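Local coordinates for putative mannose-1-phosphate guanylyl transferase (Thermus thermophilus, PDB 2CU2), which probably transfers a guanylyl group from GTP to mannose 1-phosphate, giving the activated sugar GDP-mannose, at residues 87-92 and 206-211; 198-203 and 235-240; 93-98 and 192-197; 5-10 and 39-44; 149-154 and 244-249. All coordinates share one frame; numbering follows the deposited sequence.

Interaction 1: 87-92 and 206-211; sequences AVLLGV and PSHHEA
L89 and H208 are where segments 87-92 and 206-211, parts of helices 83-98 and 206-216, come nearest, their CA atoms 6.7 Å apart. L89 carries the contact from the first helix; H208 and A211, about one turn apart on the second, receive it. The leucine's CG stands anti to its own backbone N (chi1 162°), which carries both methyls across to the other helix. There they divide the work. CD1 rests 3.6 Å from the carbonyl O of H208, a van der Waals touch rather than a bond, since a methyl offers no useful donor. CD2 meets CB of A211 at 3.9 Å. Alanine suits this spot because its short methyl lets CD2 of the leucine come close to the helix surface. Behind the methyls, L89 CB lies obliquely off the imidazole of H208, 4.1 Å from CD2. The ring is held from its other flank: ND1 and OG of S207 share a hydrogen bond of 2.9 Å, with the hydroxyl at the ring edge in its plane. That bond helps fix the rotation of the imidazole and leaves a carbon, CD2, on the side of the leucine. F201 also meets this ring, and L228 lies against L89, H208 and A211 alike, while L212 and L215 extend the apolar patch around L89. The chemistry is therefore dispersion and burial of hydrocarbon, with the polar demand of ND1 met inside its own helix; such an interface depends on complementary shape more than on directional bonds.

Interaction 2: 198-203 and 235-240; sequences AELFRR and YGVMEK
V237 fills the gap between L200 and F201, and it does nearly all the work for 235-240. That segment opens with Y235, whose backbone N is bonded to OG of S232. G236 follows, buried and without a side chain, so it adds no bulk beside the valine. V237 lies within the wider, pi-type turn of 235-238, and its CB points to helix 194-204. Its two methyls take different partners. CG1, anti to the backbone N (chi1 168°), lies 3.8 Å from CD1 of L200, and the two side chains cross at about a right angle. CG2 comes to the rim of the F201 phenyl, in the ring plane, 4.0 Å from CE1. A beta-branched residue is well suited here, because its methyls diverge straight from CB and can serve two neighbours at once. M238 turns its CB the other way, and its side chain packs on M197. Past E239, the backbone N of K240 returns to the carbonyl O of V237, a 2.9 Å bond that tightens the chain after the valine. In segment 198-203, E199, R202 and R203 form a salt-bridge network of their own: E199 takes R202 NH1 at its OE1 (2.6 Å) and R203 NE at its OE2, the latter hydrogen bond being weak in angle. With these ion pairs kept within 198-203, the junction itself is wholly apolar, implying cohesion through hydrophobic burial and close fit.

Interaction 3: 93-98 and 192-197; sequences AEALKE and FAPATM
L96 reaches across to P194, and its side chain can be traced atom by atom. CB leaves helix 83-98 without pointing straight at its partner. Chi1 of -81° puts CG anti to the carbonyl carbon, which swings the branch over toward helix 194-204, and CG already lies 3.9 Å from CB of P194. At the tip, CD2 closes to 3.6 Å from that same CB and comes within 4.4 Å of the backbone N of A195, a looser approach. Leucine and proline lie alongside each other, running in opposite directions. A95 meets the next ring atom: its CB sits 3.6 Å from P194 CG, and a bare methyl lets the pyrrolidine settle close to the helix. L212 and L216 continue the apolar surface around L96. P194 has its own reason to be here: it occupies the first turn of its helix, just after the N-cap residue A193, where a ring in place of the amide hydrogen costs no helical bond. Away from the interface, K97 NZ bridges to E94 OE2 at 2.8 Å, an i to i+3 pair on the same helix. Proline at the start of a helix is a familiar motif, and here only A193 separates it from the end of strand 184-192, where F192 pairs with L103. The contact thus joins two helices beside the central sheet of an alpha/beta fold of the GT-A type.

Interaction 4: 5-10 and 39-44; sequences ALVMAG and EATLER
V7 faces helix 37-45 and meets T41 and L42 with one methyl each. CG1 lies 4.4 Å from CG2 of T41, and CG2 lies 4.5 Å from CD2 of L42, so this is a loose, purely apolar meeting of methyl tips. A beta-branched valine fits a strand and spreads its methyls over two helix residues. With T41 chi1 at -62°, the hydroxyl stands beside its backbone N and the methyl is the branch left for V7. In the next shell, OG1 of T41 is hydrogen-bonded to the carbonyl O of L37 a turn earlier, which satisfies the polar atom and helps keep CG2 turned to the strand. L106 touches both V7 and T41, L38 and L45 of the same helix also touch V7, and Y69 and I73 lie against L42. Farther out, R44 makes a salt bridge through NE to D115, tying the same helix to the start of helix 115-128. Beyond V7 the chain leads toward G10 and the glycine-rich loop that, as in related nucleotidyltransferases, probably serves the nucleotide. Strand 3-8 lies between 54-59 and 102-107, parallel to both, and helix 37-45, packed on it, is the helix of the beta-alpha-beta unit that 54-59 completes.

Interaction 5: 149-154 and 244-249; sequences GYIRLG and VRVVLG
L153 and V246 meet through torsions that send branches from both strands toward one another. Chi1 of -61° places CG of L153 anti to the carbonyl carbon, and the methyls divide: CD2 lies 3.7 Å from CG1 of V246, the two side chains crossing at about a right angle, while CD1 reaches tip to tip toward L248, 4.1 Å from its CD1. V246, with CG1 anti to the backbone N (chi1 -177°), turns CG2 to I151, whose own CG2 lies 4.0 Å away as the two side chains pass in opposite directions, with L153 CD2 also close by. Beta-branched residues suit the extended backbone here, and the longer leucines span the wider gap. V184 packs on I151, L153 and L248, and A136 on I151, adding to the apolar cluster. The strand segments come within 8.3 Å of one another at 96°, too far and too steeply crossed for backbone pairing. Instead, strand 160-167 pairs with both 150-157 and 244-249, and 134-139 and 184-192 complete a circuit of pairings. Side chains meeting face to face in this way belong to the apolar inside of a strongly curled, barrel-like sheet, here one that leaves L153 and L248 partly exposed.

Interactions 1, 2 and 3 form one cluster, their centres 10 to 14 Å apart. Helix 83-98 serves 1 and 3, helix 194-204 serves 2 and 3, and helix 206-216 follows directly. F201 packs on L89 and H208, and M197 lies against V92, V237 and M238. Interaction 4 closes first along the chain; 3 is nested within the loop of 1, 2 within that of 5, and 1 and 2 alternate. Interaction 4 is centred about 20 Å from interaction 1, yet L6 touches A87, V88 and G91, and M8 touches A87. Interaction 5, centred 22 Å from interaction 4, joins two strands of the sheet containing strand 3-8. Together they bind distant sequence into one nucleotidyl transferase core.

Interaction 1: 87-92 and 206-211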
# COMPACT_ATOMS: atom_id res chain seq x y z
N ALA A 87 8.63 27.51 23.88
CA ALA A 87 8.97 26.38 24.74
C ALA A 87 10.19 26.72 25.60
O ALA A 87 10.24 26.40 26.78
CB ALA A 87 9.23 25.14 23.90
N VAL A 88 11.18 27.37 25.00
CA VAL A 88 12.39 27.74 25.74
C VAL A 88 12.05 28.71 26.87
O VAL A 88 12.61 28.64 27.96
CB VAL A 88 13.45 28.36 24.80
CG1 VAL A 88 14.58 28.96 25.61
CG2 VAL A 88 14.00 27.28 23.86
N LEU A 89 11.12 29.63 26.60
CA LEU A 89 10.68 30.59 27.61
C LEU A 89 10.19 29.84 28.85
O LEU A 89 10.60 30.14 29.97
CB LEU A 89 9.54 31.45 27.06
CG LEU A 89 8.69 32.19 28.10
CD1 LEU A 89 9.53 33.24 28.81
CD2 LEU A 89 7.49 32.84 27.41
N LEU A 90 9.33 28.85 28.64
CA LEU A 90 8.78 28.08 29.75
C LEU A 90 9.87 27.31 30.49
O LEU A 90 9.87 27.18 31.71
CB LEU A 90 7.75 27.10 29.18
CG LEU A 90 6.63 27.80 28.41
CD1 LEU A 90 5.48 26.84 28.06
CD2 LEU A 90 6.00 28.94 29.21
N GLY A 91 10.81 26.75 29.70
CA GLY A 91 11.89 25.99 30.30
C GLY A 91 12.75 26.87 31.22
O GLY A 91 13.20 26.46 32.28
N VAL A 92 13.00 28.10 30.75
CA VAL A 92 13.82 29.02 31.53
C VAL A 92 13.13 29.41 32.83
O VAL A 92 13.73 29.51 33.89
CB VAL A 92 14.10 30.26 30.68
CG1 VAL A 92 14.79 31.32 31.53
CG2 VAL A 92 14.98 29.90 29.51
N PRO A 206 12.30 41.17 23.26
CA PRO A 206 11.56 41.89 24.31
C PRO A 206 10.25 41.21 24.74
O PRO A 206 9.88 41.20 25.91
CB PRO A 206 11.31 43.28 23.76
CG PRO A 206 12.48 43.59 22.84
CD PRO A 206 12.76 42.13 22.27
N SER A 207 9.50 40.71 23.75
CA SER A 207 8.24 40.05 24.06
C SER A 207 8.42 38.90 25.06
O SER A 207 7.61 38.66 25.94
CB SER A 207 7.64 39.51 22.76
OG SER A 207 8.55 38.58 22.16
N HIS A 208 9.52 38.14 24.86
CA HIS A 208 9.76 36.98 25.72
C HIS A 208 10.38 37.37 27.06
O HIS A 208 10.19 36.73 28.09
CB HIS A 208 10.68 36.00 24.97
CG HIS A 208 9.92 35.28 23.89
ND1 HIS A 208 9.24 35.90 22.89
CD2 HIS A 208 9.72 33.90 23.75
CE1 HIS A 208 8.68 34.92 22.16
NE2 HIS A 208 8.95 33.71 22.65
N HIS A 209 11.21 38.44 27.04
CA HIS A 209 11.78 38.91 28.31
C HIS A 209 10.68 39.40 29.25
O HIS A 209 10.64 39.10 30.44
CB HIS A 209 12.79 40.04 28.02
CG HIS A 209 13.07 40.83 29.28
ND1 HIS A 209 12.38 41.94 29.62
CD2 HIS A 209 14.08 40.63 30.24
CE1 HIS A 209 12.94 42.39 30.77
NE2 HIS A 209 13.96 41.62 31.16
N GLU A 210 9.75 40.19 28.66
CA GLU A 210 8.62 40.68 29.45
C GLU A 210 7.73 39.53 29.91
O GLU A 210 7.24 39.47 31.03
CB GLU A 210 7.81 41.66 28.57
CG GLU A 210 6.94 42.61 29.41
CD GLU A 210 6.25 43.60 28.49
OE1 GLU A 210 5.21 43.27 27.95
OE2 GLU A 210 6.74 44.72 28.36
N ALA A 211 7.48 38.59 28.97
CA ALA A 211 6.67 37.43 29.32
C ALA A 211 7.30 36.64 30.46
O ALA A 211 6.64 36.19 31.39
CB ALA A 211 6.53 36.55 28.07

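Interaction 2: 198-203 and 235-240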
# COMPACT_ATOMS: atom_id res chain seq x y z
N ALA A 198 17.89 34.61 29.81
CA ALA A 198 17.06 35.73 30.23
C ALA A 198 17.59 37.04 29.65
O ALA A 198 16.85 37.87 29.13
CB ALA A 198 17.08 35.80 31.76
N GLU A 199 18.92 37.22 29.78
CA GLU A 199 19.53 38.43 29.25
C GLU A 199 19.41 38.51 27.73
O GLU A 199 19.28 39.57 27.14
CB GLU A 199 21.00 38.45 29.68
CG GLU A 199 21.74 39.73 29.26
CD GLU A 199 20.95 40.96 29.66
OE1 GLU A 199 20.31 40.94 30.69
OE2 GLU A 199 21.04 41.96 28.95
N LEU A 200 19.51 37.34 27.08
CA LEU A 200 19.34 37.33 25.63
C LEU A 200 17.93 37.76 25.22
O LEU A 200 17.72 38.44 24.22
CB LEU A 200 19.65 35.93 25.10
CG LEU A 200 21.15 35.65 24.99
CD1 LEU A 200 21.46 34.23 24.52
CD2 LEU A 200 21.89 36.57 24.02
N PHE A 201 16.93 37.28 25.99
CA PHE A 201 15.56 37.71 25.72
C PHE A 201 15.47 39.24 25.80
O PHE A 201 14.88 39.91 24.96
CB PHE A 201 14.62 37.10 26.77
CG PHE A 201 14.22 35.67 26.47
CD1 PHE A 201 14.48 35.10 25.23
CD2 PHE A 201 13.56 34.93 27.45
CE1 PHE A 201 14.09 33.78 24.98
CE2 PHE A 201 13.17 33.62 27.19
CZ PHE A 201 13.44 33.04 25.96
N ARG A 202 16.05 39.78 26.89
CA ARG A 202 16.01 41.23 27.11
C ARG A 202 16.59 42.02 25.93
O ARG A 202 16.09 43.07 25.55
CB ARG A 202 16.81 41.53 28.38
CG ARG A 202 17.11 43.02 28.54
CD ARG A 202 16.88 43.51 29.97
NE ARG A 202 17.89 44.50 30.35
CZ ARG A 202 18.86 44.09 31.19
NH1 ARG A 202 18.88 42.85 31.63
NH2 ARG A 202 19.81 44.95 31.56
N ARG A 203 17.70 41.49 25.36
CA ARG A 203 18.39 42.23 24.30
C ARG A 203 17.74 42.08 22.91
O ARG A 203 17.62 43.03 22.16
CB ARG A 203 19.84 41.75 24.21
CG ARG A 203 20.68 42.05 25.45
CD ARG A 203 22.09 41.44 25.33
NE ARG A 203 22.87 41.72 26.53
CZ ARG A 203 24.03 41.05 26.72
NH1 ARG A 203 24.45 40.17 25.83
NH2 ARG A 203 24.75 41.30 27.81
N TYR A 235 15.94 31.76 15.32
CA TYR A 235 15.80 33.05 14.64
C TYR A 235 15.65 34.20 15.64
O TYR A 235 16.15 35.30 15.45
CB TYR A 235 14.58 32.98 13.73
CG TYR A 235 14.36 34.29 13.05
CD1 TYR A 235 15.31 34.76 12.15
CD2 TYR A 235 13.18 35.00 13.25
CE1 TYR A 235 15.07 35.93 11.44
CE2 TYR A 235 12.95 36.18 12.55
CZ TYR A 235 13.89 36.64 11.64
OH TYR A 235 13.65 37.79 10.92
N GLY A 236 14.89 33.93 16.71
CA GLY A 236 14.58 34.98 17.67
C GLY A 236 15.79 35.36 18.54
O GLY A 236 15.93 36.49 19.00
N VAL A 237 16.66 34.36 18.79
CA VAL A 237 17.76 34.61 19.71
C VAL A 237 19.12 34.22 19.13
O VAL A 237 20.06 35.01 19.06
CB VAL A 237 17.50 33.80 20.99
CG1 VAL A 237 18.75 33.79 21.86
CG2 VAL A 237 16.35 34.42 21.76
N MET A 238 19.23 32.94 18.73
CA MET A 238 20.53 32.40 18.36
C MET A 238 21.23 33.22 17.27
O MET A 238 22.42 33.51 17.33
CB MET A 238 20.34 30.95 17.91
CG MET A 238 19.98 30.03 19.07
SD MET A 238 20.97 30.37 20.54
CE MET A 238 19.86 29.66 21.76
N GLU A 239 20.46 33.55 16.21
CA GLU A 239 21.08 34.23 15.08
C GLU A 239 21.56 35.65 15.43
O GLU A 239 22.26 36.30 14.67
CB GLU A 239 20.05 34.29 13.94
CG GLU A 239 19.69 32.89 13.43
CD GLU A 239 18.64 33.01 12.34
OE1 GLU A 239 18.07 31.99 11.96
OE2 GLU A 239 18.40 34.12 11.88
N LYS A 240 21.12 36.12 16.61
CA LYS A 240 21.52 37.46 17.03
C LYS A 240 22.52 37.43 18.20
O LYS A 240 23.13 38.44 18.55
CB LYS A 240 20.26 38.24 17.43
CG LYS A 240 19.04 37.84 16.58
CD LYS A 240 18.31 39.05 15.99
CE LYS A 240 17.25 38.65 14.97
NZ LYS A 240 15.92 38.95 15.50

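Interaction 3: 93-98 and 192-197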
# COMPACT_ATOMS: atom_id res chain seq x y z
N ALA A 93 11.81 29.67 32.72
CA ALA A 93 11.05 30.03 33.91
C ALA A 93 11.20 28.98 35.01
O ALA A 93 11.38 29.28 36.18
CB ALA A 93 9.57 30.14 33.51
N GLU A 94 11.09 27.70 34.60
CA GLU A 94 11.20 26.63 35.57
C GLU A 94 12.61 26.52 36.15
O GLU A 94 12.83 26.39 37.35
CB GLU A 94 10.81 25.32 34.89
CG GLU A 94 9.30 25.22 34.65
CD GLU A 94 8.59 25.24 35.99
OE1 GLU A 94 8.92 24.43 36.84
OE2 GLU A 94 7.71 26.08 36.16
N ALA A 95 13.60 26.53 35.23
CA ALA A 95 14.99 26.42 35.67
C ALA A 95 15.34 27.49 36.70
O ALA A 95 16.01 27.25 37.70
CB ALA A 95 15.89 26.58 34.44
N LEU A 96 14.89 28.73 36.42
CA LEU A 96 15.21 29.84 37.31
C LEU A 96 14.74 29.59 38.74
O LEU A 96 15.50 29.64 39.70
CB LEU A 96 14.56 31.10 36.75
CG LEU A 96 15.38 31.73 35.61
CD1 LEU A 96 14.66 32.91 34.96
CD2 LEU A 96 16.73 32.26 36.08
N LYS A 97 13.42 29.37 38.89
CA LYS A 97 12.87 29.19 40.23
C LYS A 97 13.20 27.82 40.81
O LYS A 97 12.94 27.52 41.97
CB LYS A 97 11.36 29.43 40.19
CG LYS A 97 10.63 28.43 39.30
CD LYS A 97 9.32 29.00 38.75
CE LYS A 97 8.13 28.05 38.96
NZ LYS A 97 7.16 28.25 37.89
N GLU A 98 13.75 26.94 39.94
CA GLU A 98 14.26 25.67 40.44
C GLU A 98 15.71 25.83 40.92
O GLU A 98 16.28 24.96 41.56
CB GLU A 98 14.19 24.64 39.32
CG GLU A 98 12.83 23.94 39.25
CD GLU A 98 12.44 23.46 40.63
OE1 GLU A 98 13.31 23.04 41.38
OE2 GLU A 98 11.25 23.50 40.94
N PHE A 192 22.99 26.53 28.21
CA PHE A 192 23.31 27.82 28.79
C PHE A 192 22.79 27.93 30.22
O PHE A 192 21.91 27.20 30.65
CB PHE A 192 22.63 28.90 27.93
CG PHE A 192 21.20 28.54 27.69
CD1 PHE A 192 20.23 28.87 28.64
CD2 PHE A 192 20.83 27.90 26.52
CE1 PHE A 192 18.90 28.56 28.40
CE2 PHE A 192 19.50 27.59 26.29
CZ PHE A 192 18.53 27.92 27.23
N ALA A 193 23.41 28.84 30.99
CA ALA A 193 22.80 29.19 32.27
C ALA A 193 21.51 29.97 32.03
O ALA A 193 21.41 30.80 31.14
CB ALA A 193 23.79 30.05 33.05
N PRO A 194 20.48 29.63 32.82
CA PRO A 194 19.18 30.27 32.67
C PRO A 194 19.29 31.80 32.55
O PRO A 194 18.60 32.44 31.76
CB PRO A 194 18.33 29.87 33.87
CG PRO A 194 18.92 28.57 34.42
CD PRO A 194 20.43 28.64 33.88
N ALA A 195 20.17 32.39 33.38
CA ALA A 195 20.31 33.85 33.35
C ALA A 195 20.77 34.37 31.98
O ALA A 195 20.34 35.41 31.50
CB ALA A 195 21.28 34.29 34.44
N THR A 196 21.73 33.65 31.36
CA THR A 196 22.24 34.14 30.08
C THR A 196 21.14 34.18 29.00
O THR A 196 21.15 35.00 28.09
CB THR A 196 23.45 33.32 29.62
OG1 THR A 196 24.49 33.43 30.59
CG2 THR A 196 23.97 33.81 28.26
N MET A 197 20.18 33.23 29.09
CA MET A 197 19.07 33.29 28.14
C MET A 197 18.10 34.42 28.49
O MET A 197 17.53 35.08 27.63
CB MET A 197 18.35 31.94 28.11
CG MET A 197 17.14 31.90 27.15
SD MET A 197 17.51 32.48 25.49
CE MET A 197 18.33 31.02 24.85

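Interaction 4: 5-10 and 39-44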
# COMPACT_ATOMS: atom_id res chain seq x y z
N ALA A 5 16.96 19.81 32.07
CA ALA A 5 16.89 19.53 30.65
C ALA A 5 15.48 19.78 30.14
O ALA A 5 14.51 19.33 30.75
CB ALA A 5 17.29 18.08 30.38
N LEU A 6 15.38 20.54 29.05
CA LEU A 6 14.09 20.82 28.44
C LEU A 6 14.02 19.99 27.16
O LEU A 6 14.82 20.19 26.24
CB LEU A 6 13.94 22.30 28.09
CG LEU A 6 12.67 22.59 27.27
CD1 LEU A 6 11.45 22.45 28.18
CD2 LEU A 6 12.72 23.98 26.67
N VAL A 7 13.07 19.07 27.11
CA VAL A 7 12.85 18.24 25.93
C VAL A 7 11.62 18.71 25.16
O VAL A 7 10.48 18.55 25.58
CB VAL A 7 12.67 16.80 26.39
CG1 VAL A 7 12.41 15.90 25.18
CG2 VAL A 7 13.92 16.32 27.11
N MET A 8 11.88 19.33 23.99
CA MET A 8 10.79 19.88 23.21
C MET A 8 10.16 18.84 22.29
O MET A 8 10.77 18.33 21.36
CB MET A 8 11.33 21.05 22.39
CG MET A 8 12.00 22.12 23.26
SD MET A 8 12.49 23.57 22.32
CE MET A 8 13.75 22.79 21.31
N ALA A 9 8.89 18.50 22.60
CA ALA A 9 8.16 17.57 21.75
C ALA A 9 7.12 18.32 20.90
O ALA A 9 6.22 18.98 21.41
CB ALA A 9 7.46 16.55 22.64
N GLY A 10 7.31 18.24 19.57
CA GLY A 10 6.39 18.94 18.68
C GLY A 10 6.51 18.45 17.24
O GLY A 10 7.16 17.47 16.93
N GLU A 39 10.98 8.37 22.95
CA GLU A 39 11.42 7.25 23.78
C GLU A 39 12.95 7.12 23.76
O GLU A 39 13.59 7.03 24.81
CB GLU A 39 10.78 5.96 23.27
CG GLU A 39 10.85 4.79 24.23
CD GLU A 39 10.19 3.54 23.65
OE1 GLU A 39 9.23 3.66 22.84
OE2 GLU A 39 10.63 2.43 24.02
N ALA A 40 13.52 7.10 22.56
CA ALA A 40 14.97 6.97 22.40
C ALA A 40 15.69 8.18 22.99
O ALA A 40 16.78 8.06 23.53
CB ALA A 40 15.33 6.81 20.91
N THR A 41 15.06 9.35 22.89
CA THR A 41 15.63 10.59 23.40
C THR A 41 15.74 10.57 24.92
O THR A 41 16.79 10.91 25.49
CB THR A 41 14.76 11.81 23.01
OG1 THR A 41 14.72 11.93 21.58
CG2 THR A 41 15.34 13.09 23.61
N LEU A 42 14.66 10.19 25.59
CA LEU A 42 14.65 10.14 27.05
C LEU A 42 15.66 9.12 27.58
O LEU A 42 16.35 9.37 28.57
CB LEU A 42 13.24 9.81 27.55
CG LEU A 42 12.12 10.78 27.13
CD1 LEU A 42 10.77 10.24 27.56
CD2 LEU A 42 12.36 12.15 27.73
N GLU A 43 15.75 7.98 26.92
CA GLU A 43 16.66 6.92 27.32
C GLU A 43 18.11 7.38 27.19
O GLU A 43 18.95 7.11 28.04
CB GLU A 43 16.42 5.69 26.45
CG GLU A 43 17.45 4.61 26.56
CD GLU A 43 17.15 3.43 25.65
OE1 GLU A 43 18.03 2.55 25.51
OE2 GLU A 43 16.03 3.39 25.08
N ARG A 44 18.37 8.09 26.11
CA ARG A 44 19.68 8.64 25.78
C ARG A 44 20.09 9.74 26.76
O ARG A 44 21.27 9.93 27.06
CB ARG A 44 19.60 9.18 24.35
CG ARG A 44 20.77 9.96 23.84
CD ARG A 44 20.44 10.43 22.43
NE ARG A 44 20.08 9.29 21.59
CZ ARG A 44 18.97 9.21 20.86
NH1 ARG A 44 18.08 10.20 20.85
NH2 ARG A 44 18.74 8.11 20.15

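Interaction 5: 149-154 and 244-249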
# COMPACT_ATOMS: atom_id res chain seq x y z
N GLY A 149 19.43 24.29 9.12
CA GLY A 149 20.08 25.55 9.38
C GLY A 149 21.54 25.17 9.52
O GLY A 149 21.85 24.03 9.87
N TYR A 150 22.44 26.10 9.23
CA TYR A 150 23.87 25.85 9.34
C TYR A 150 24.49 26.85 10.30
O TYR A 150 23.88 27.87 10.63
CB TYR A 150 24.55 25.97 7.97
CG TYR A 150 24.19 24.87 6.99
CD1 TYR A 150 22.88 24.73 6.52
CD2 TYR A 150 25.16 23.98 6.53
CE1 TYR A 150 22.55 23.72 5.62
CE2 TYR A 150 24.84 22.97 5.62
CZ TYR A 150 23.54 22.85 5.18
OH TYR A 150 23.20 21.84 4.32
N ILE A 151 25.71 26.56 10.76
CA ILE A 151 26.43 27.43 11.67
C ILE A 151 27.85 27.69 11.17
O ILE A 151 28.54 26.76 10.74
CB ILE A 151 26.55 26.82 13.08
CG1 ILE A 151 25.16 26.47 13.62
CG2 ILE A 151 27.25 27.80 14.00
CD1 ILE A 151 25.20 25.74 14.96
N ARG A 152 28.29 28.94 11.23
CA ARG A 152 29.64 29.31 10.81
C ARG A 152 30.56 29.07 11.99
O ARG A 152 30.26 29.51 13.10
CB ARG A 152 29.75 30.80 10.46
CG ARG A 152 28.81 31.32 9.40
CD ARG A 152 29.31 32.69 8.92
NE ARG A 152 28.35 33.37 8.05
CZ ARG A 152 27.28 34.02 8.48
NH1 ARG A 152 27.01 34.09 9.78
NH2 ARG A 152 26.46 34.60 7.61
N LEU A 153 31.67 28.39 11.76
CA LEU A 153 32.60 28.12 12.85
C LEU A 153 33.84 29.01 12.82
O LEU A 153 34.42 29.24 11.76
CB LEU A 153 33.06 26.67 12.81
CG LEU A 153 32.02 25.57 12.97
CD1 LEU A 153 32.75 24.23 13.00
CD2 LEU A 153 31.21 25.77 14.26
N GLY A 154 34.22 29.52 13.98
CA GLY A 154 35.41 30.34 14.07
C GLY A 154 36.52 29.40 14.49
O GLY A 154 36.36 28.19 14.37
N VAL A 244 28.64 33.03 21.30
CA VAL A 244 28.20 31.67 21.02
C VAL A 244 29.38 30.71 20.87
O VAL A 244 30.39 30.99 20.25
CB VAL A 244 27.40 31.70 19.72
CG1 VAL A 244 26.90 30.29 19.38
CG2 VAL A 244 26.20 32.63 19.86
N ARG A 245 29.23 29.54 21.52
CA ARG A 245 30.21 28.47 21.34
C ARG A 245 29.55 27.24 20.70
O ARG A 245 28.36 27.00 20.84
CB ARG A 245 30.78 28.10 22.71
CG ARG A 245 31.80 29.12 23.22
CD ARG A 245 32.12 28.91 24.71
NE ARG A 245 33.22 29.78 25.12
CZ ARG A 245 33.53 29.80 26.44
NH1 ARG A 245 32.86 29.05 27.29
NH2 ARG A 245 34.53 30.57 26.87
N VAL A 246 30.36 26.47 19.95
CA VAL A 246 29.81 25.30 19.29
C VAL A 246 30.64 24.04 19.55
O VAL A 246 31.85 24.03 19.39
CB VAL A 246 29.75 25.59 17.78
CG1 VAL A 246 29.11 24.41 17.05
CG2 VAL A 246 28.95 26.85 17.53
N VAL A 247 29.93 22.98 19.92
CA VAL A 247 30.49 21.65 20.07
C VAL A 247 30.10 20.74 18.90
O VAL A 247 28.94 20.62 18.53
CB VAL A 247 29.98 21.06 21.39
CG1 VAL A 247 30.53 19.65 21.57
CG2 VAL A 247 30.43 21.93 22.54
N LEU A 248 31.12 20.11 18.30
CA LEU A 248 30.86 19.23 17.17
C LEU A 248 30.55 17.80 17.63
O LEU A 248 31.36 17.12 18.25
CB LEU A 248 32.09 19.22 16.27
CG LEU A 248 32.25 20.52 15.47
CD1 LEU A 248 33.30 20.40 14.36
CD2 LEU A 248 30.96 20.97 14.79
N GLY A 249 29.31 17.36 17.33
CA GLY A 249 28.95 15.97 17.61
C GLY A 249 29.35 15.07 16.44
O GLY A 249 29.20 15.40 15.28